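Local coordinates for protein Adp-heptose LPS heptosyltransferase II (Escherichia coli, PDB 1PSW) that transfers the second heptose from ADP-L-glycero-D-manno-heptose to the inner core of lipopolysaccharide, on the heptosyl-Kdo2-lipid A module, at residues R244-A247 with G248-L252; S168-C171 with N172-S175. All blocks are in the same frame, centred on the assembly; numbering follows the deposited sequence.

Interaction 1 of 2, residues R244-A247 with G248-L252; sequences RNLA and GETQL
The guanidinium of Arg244 is approached obliquely by the Glu249 carboxylate, while Leu246 lies over one of its faces, with CD2 3.4 Å above the centre of the plane. NH2 of Arg244 and OE1 of Glu249 stay 4.3 Å apart, too far for a salt bridge. NE of Arg244 donates to Phe174 O, this side chain's strongest polar partner.

The chain itself reverses in a type II beta turn, closed by Glu249 N donating to Leu246 O at 2.9 Å and 160°. Glycine suits the third position of this turn, since a CB on Gly248 would collide with the carbonyl oxygen of Ala247. Water 1 gives Leu246 O a second donor and accepts from Thr250 OG1 at 3.1 Å. With chi1 at 69°, Thr250 turns this hydroxyl to the water and brings CG2 within 4.1 Å of Leu246 CB. One step earlier, Asn245 OD1 accepts from Ala247 N (3.1 Å), an Asx turn suited to asparagine's short amide arm.

The turn leaves strand 243-245, at one edge of the parallel sheet beside strand 215-218, and leads into helix 252-260, where Leu246 packs on Leu258 and Thr250 on Ala255.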
loop_
_atom_site.group_PDB
_atom_site.type_symbol
_atom_site.label_atom_id
_atom_site.label_comp_id
_atom_site.label_asym_id
_atom_site.label_seq_id
_atom_site.Cartn_x
_atom_site.Cartn_y
_atom_site.Cartn_z
ATOM N N ARG A 244 -21.036 -3.687 5.509
ATOM C CA ARG A 244 -20.286 -3.880 6.745
ATOM C C ARG A 244 -19.105 -2.926 6.883
ATOM O O ARG A 244 -18.290 -2.786 5.967
ATOM C CB ARG A 244 -19.791 -5.327 6.820
ATOM C CG ARG A 244 -19.030 -5.675 8.088
ATOM C CD ARG A 244 -19.699 -6.819 8.838
ATOM N NE ARG A 244 -18.831 -7.393 9.866
ATOM C CZ ARG A 244 -18.487 -6.778 10.994
ATOM N NH1 ARG A 244 -18.942 -5.558 11.253
ATOM N NH2 ARG A 244 -17.681 -7.381 11.860
ATOM N N ASN A 245 -19.023 -2.277 8.038
ATOM C CA ASN A 245 -17.941 -1.345 8.324
ATOM C C ASN A 245 -16.818 -2.073 9.067
ATOM O O ASN A 245 -16.931 -2.339 10.262
ATOM C CB ASN A 245 -18.469 -0.174 9.168
ATOM C CG ASN A 245 -17.397 0.857 9.490
ATOM O OD1 ASN A 245 -16.297 0.828 8.935
ATOM N ND2 ASN A 245 -17.721 1.782 10.391
ATOM N N LEU A 246 -15.737 -2.399 8.362
ATOM C CA LEU A 246 -14.613 -3.084 8.985
ATOM C C LEU A 246 -13.439 -2.134 9.246
ATOM O O LEU A 246 -12.352 -2.572 9.612
ATOM C CB LEU A 246 -14.159 -4.270 8.118
ATOM C CG LEU A 246 -15.183 -5.396 7.916
ATOM C CD1 LEU A 246 -14.574 -6.522 7.096
ATOM C CD2 LEU A 246 -15.646 -5.913 9.272
ATOM N N ALA A 247 -13.648 -0.833 9.062
ATOM C CA ALA A 247 -12.568 0.122 9.318
ATOM C C ALA A 247 -12.192 0.051 10.801
ATOM O O ALA A 247 -13.045 0.239 11.670
ATOM C CB ALA A 247 -13.008 1.545 8.952
ATOM N N GLY A 248 -10.920 -0.236 11.072
ATOM C CA GLY A 248 -10.436 -0.340 12.439
ATOM C C GLY A 248 -10.659 -1.698 13.088
ATOM O O GLY A 248 -10.240 -1.924 14.223
ATOM N N GLU A 249 -11.302 -2.612 12.366
ATOM C CA GLU A 249 -11.605 -3.947 12.883
ATOM C C GLU A 249 -10.631 -5.043 12.450
ATOM O O GLU A 249 -10.603 -6.128 13.033
ATOM C CB GLU A 249 -13.017 -4.339 12.445
ATOM C CG GLU A 249 -14.109 -3.655 13.236
ATOM C CD GLU A 249 -14.353 -4.331 14.569
ATOM O OE1 GLU A 249 -14.975 -5.417 14.575
ATOM O OE2 GLU A 249 -13.915 -3.783 15.605
ATOM N N THR A 250 -9.834 -4.751 11.432
ATOM C CA THR A 250 -8.895 -5.716 10.880
ATOM C C THR A 250 -7.434 -5.322 11.039
ATOM O O THR A 250 -7.106 -4.143 11.193
ATOM C CB THR A 250 -9.112 -5.861 9.366
ATOM O OG1 THR A 250 -8.705 -4.640 8.729
ATOM C CG2 THR A 250 -10.584 -6.111 9.039
ATOM N N GLN A 251 -6.560 -6.325 10.986
ATOM C CA GLN A 251 -5.118 -6.110 11.014
ATOM C C GLN A 251 -4.805 -6.132 9.515
ATOM O O GLN A 251 -5.601 -6.664 8.737
ATOM C CB GLN A 251 -4.407 -7.264 11.731
ATOM C CG GLN A 251 -4.575 -7.254 13.246
ATOM C CD GLN A 251 -3.983 -6.007 13.880
ATOM O OE1 GLN A 251 -2.778 -5.778 13.817
ATOM N NE2 GLN A 251 -4.833 -5.192 14.485
ATOM N N LEU A 252 -3.672 -5.574 9.096
ATOM C CA LEU A 252 -3.335 -5.534 7.668
ATOM C C LEU A 252 -3.373 -6.883 6.949
ATOM O O LEU A 252 -3.756 -6.950 5.777
ATOM C CB LEU A 252 -1.958 -4.891 7.458
ATOM C CG LEU A 252 -1.881 -3.393 7.761
ATOM C CD1 LEU A 252 -0.448 -2.888 7.645
ATOM C CD2 LEU A 252 -2.787 -2.657 6.793
HETATM O O HOH W 1 -10.521 -2.545 7.332
#

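Interaction 2 of 2, residues S168-C171 with N172-S175; sequences SYTC and NQFS
OE1 of Gln173 accepts a bond from water 2 at 2.7 Å and a weak one from Gln254. The same water donates to Thr170 OG1 at 2.8 Å, linking side chains three residues apart; OG1 also bonds Glu166 O, a use of backbone carbonyls for which threonine is well suited. Gln173 sends CG anti to its backbone N (chi1 173°) and stays extended, which lays the amide against the CE2 and OH end of the Tyr169 ring, Gln173 CD 3.6 Å from Tyr169 CE2. Nearer the backbone, Gln173 CB makes a CH-pi contact over the ring face, 4.3 Å from the centroid, and the ring and amide planes stand 60° apart. Cut back to alanine, Gln173 would probably leave water 2 without one of its acceptors and the outer part of the Tyr169 ring without the amide beside it.

Thr170 CG2 runs beside Phe174, 4.0 Å from CD2, and Thr170 O meets the ring edge in plane. Gln173 N binds Tyr169 O at 2.8 Å, whereas Phe174 N has only weak bonds, to Thr170 O and Cys171 O. A Schellman motif ends the helix: Leu176 N bonds Cys171 O, and Ser175, at positive phi, bonds Asn172 O through its N.

The polar groups of Gln173 and Thr170 are thus tied through water, while the Thr170 methyl and Phe174 ring form a nonpolar patch facing helix 252-260, at Ile257 and Leu258.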
loop_
_atom_site.group_PDB
_atom_site.type_symbol
_atom_site.label_atom_id
_atom_site.label_comp_id
_atom_site.label_asym_id
_atom_site.label_seq_id
_atom_site.Cartn_x
_atom_site.Cartn_y
_atom_site.Cartn_z
ATOM N N SER A 168 -11.896 -17.848 2.648
ATOM C CA SER A 168 -13.054 -18.508 3.249
ATOM C C SER A 168 -13.147 -18.302 4.766
ATOM O O SER A 168 -14.171 -17.831 5.277
ATOM C CB SER A 168 -13.021 -20.001 2.919
ATOM O OG SER A 168 -14.240 -20.614 3.264
ATOM N N TYR A 169 -12.085 -18.653 5.484
ATOM C CA TYR A 169 -12.083 -18.493 6.929
ATOM C C TYR A 169 -12.211 -17.042 7.376
ATOM O O TYR A 169 -12.991 -16.718 8.269
ATOM C CB TYR A 169 -10.807 -19.061 7.560
ATOM C CG TYR A 169 -10.689 -18.657 9.016
ATOM C CD1 TYR A 169 -11.643 -19.080 9.947
ATOM C CD2 TYR A 169 -9.715 -17.748 9.439
ATOM C CE1 TYR A 169 -11.639 -18.598 11.249
ATOM C CE2 TYR A 169 -9.703 -17.263 10.747
ATOM C CZ TYR A 169 -10.675 -17.691 11.644
ATOM O OH TYR A 169 -10.711 -17.205 12.933
ATOM N N THR A 170 -11.422 -16.169 6.766
ATOM C CA THR A 170 -11.422 -14.762 7.133
ATOM C C THR A 170 -12.792 -14.116 6.913
ATOM O O THR A 170 -13.199 -13.268 7.701
ATOM C CB THR A 170 -10.289 -14.018 6.384
ATOM O OG1 THR A 170 -9.037 -14.659 6.671
ATOM C CG2 THR A 170 -10.191 -12.584 6.850
ATOM N N CYS A 171 -13.506 -14.525 5.865
ATOM C CA CYS A 171 -14.837 -13.975 5.652
ATOM C C CYS A 171 -15.739 -14.377 6.821
ATOM O O CYS A 171 -16.559 -13.578 7.280
ATOM C CB CYS A 171 -15.433 -14.454 4.326
ATOM S SG CYS A 171 -14.808 -13.496 2.911
ATOM N N ASN A 172 -15.605 -15.612 7.304
ATOM C CA ASN A 172 -16.416 -16.042 8.446
ATOM C C ASN A 172 -15.944 -15.343 9.727
ATOM O O ASN A 172 -16.750 -15.021 10.596
ATOM C CB ASN A 172 -16.352 -17.566 8.654
ATOM C CG ASN A 172 -17.121 -18.341 7.598
ATOM O OD1 ASN A 172 -18.210 -17.937 7.169
ATOM N ND2 ASN A 172 -16.568 -19.476 7.189
ATOM N N GLN A 173 -14.640 -15.123 9.846
ATOM C CA GLN A 173 -14.071 -14.459 11.015
ATOM C C GLN A 173 -14.668 -13.063 11.186
ATOM O O GLN A 173 -14.756 -12.542 12.295
ATOM C CB GLN A 173 -12.553 -14.384 10.846
ATOM C CG GLN A 173 -11.769 -13.596 11.875
ATOM C CD GLN A 173 -10.284 -13.842 11.693
ATOM O OE1 GLN A 173 -9.731 -13.601 10.614
ATOM N NE2 GLN A 173 -9.629 -14.319 12.739
ATOM N N PHE A 174 -15.088 -12.462 10.081
ATOM C CA PHE A 174 -15.671 -11.137 10.145
ATOM C C PHE A 174 -17.175 -11.116 9.883
ATOM O O PHE A 174 -17.749 -10.095 9.512
ATOM C CB PHE A 174 -14.886 -10.205 9.220
ATOM C CG PHE A 174 -13.567 -9.794 9.798
ATOM C CD1 PHE A 174 -13.507 -8.765 10.733
ATOM C CD2 PHE A 174 -12.403 -10.504 9.504
ATOM C CE1 PHE A 174 -12.309 -8.451 11.371
ATOM C CE2 PHE A 174 -11.199 -10.198 10.135
ATOM C CZ PHE A 174 -11.154 -9.175 11.071
ATOM N N SER A 175 -17.801 -12.270 10.101
ATOM C CA SER A 175 -19.241 -12.425 9.953
ATOM C C SER A 175 -19.804 -11.981 8.616
ATOM O O SER A 175 -20.876 -11.374 8.557
ATOM C CB SER A 175 -19.951 -11.670 11.075
ATOM O OG SER A 175 -19.529 -12.136 12.338
HETATM O O HOH W 2 -7.697 -14.639 9.130
#

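How the interactions relate
The two contacts follow one another along the chain, interaction 2 before interaction 1, and their centres are 12 Å apart. Phe174, just past helix 164-173, joins them: its carbonyl takes the Arg244 bond, and its ring packs on Leu246, Glu249 O and Thr250. Both contacts also rest on helix 252-260, where Leu258 touches Leu246 as well as Thr170 and Phe174. The C-terminal end of helix 164-173 thus lies against the edge of the six-stranded parallel sheet, beside the turn after strand 243-245. This sheet belongs to the second of two Rossmann-like domains of the GT-B fold, the one that in related enzymes generally binds the nucleotide-sugar donor.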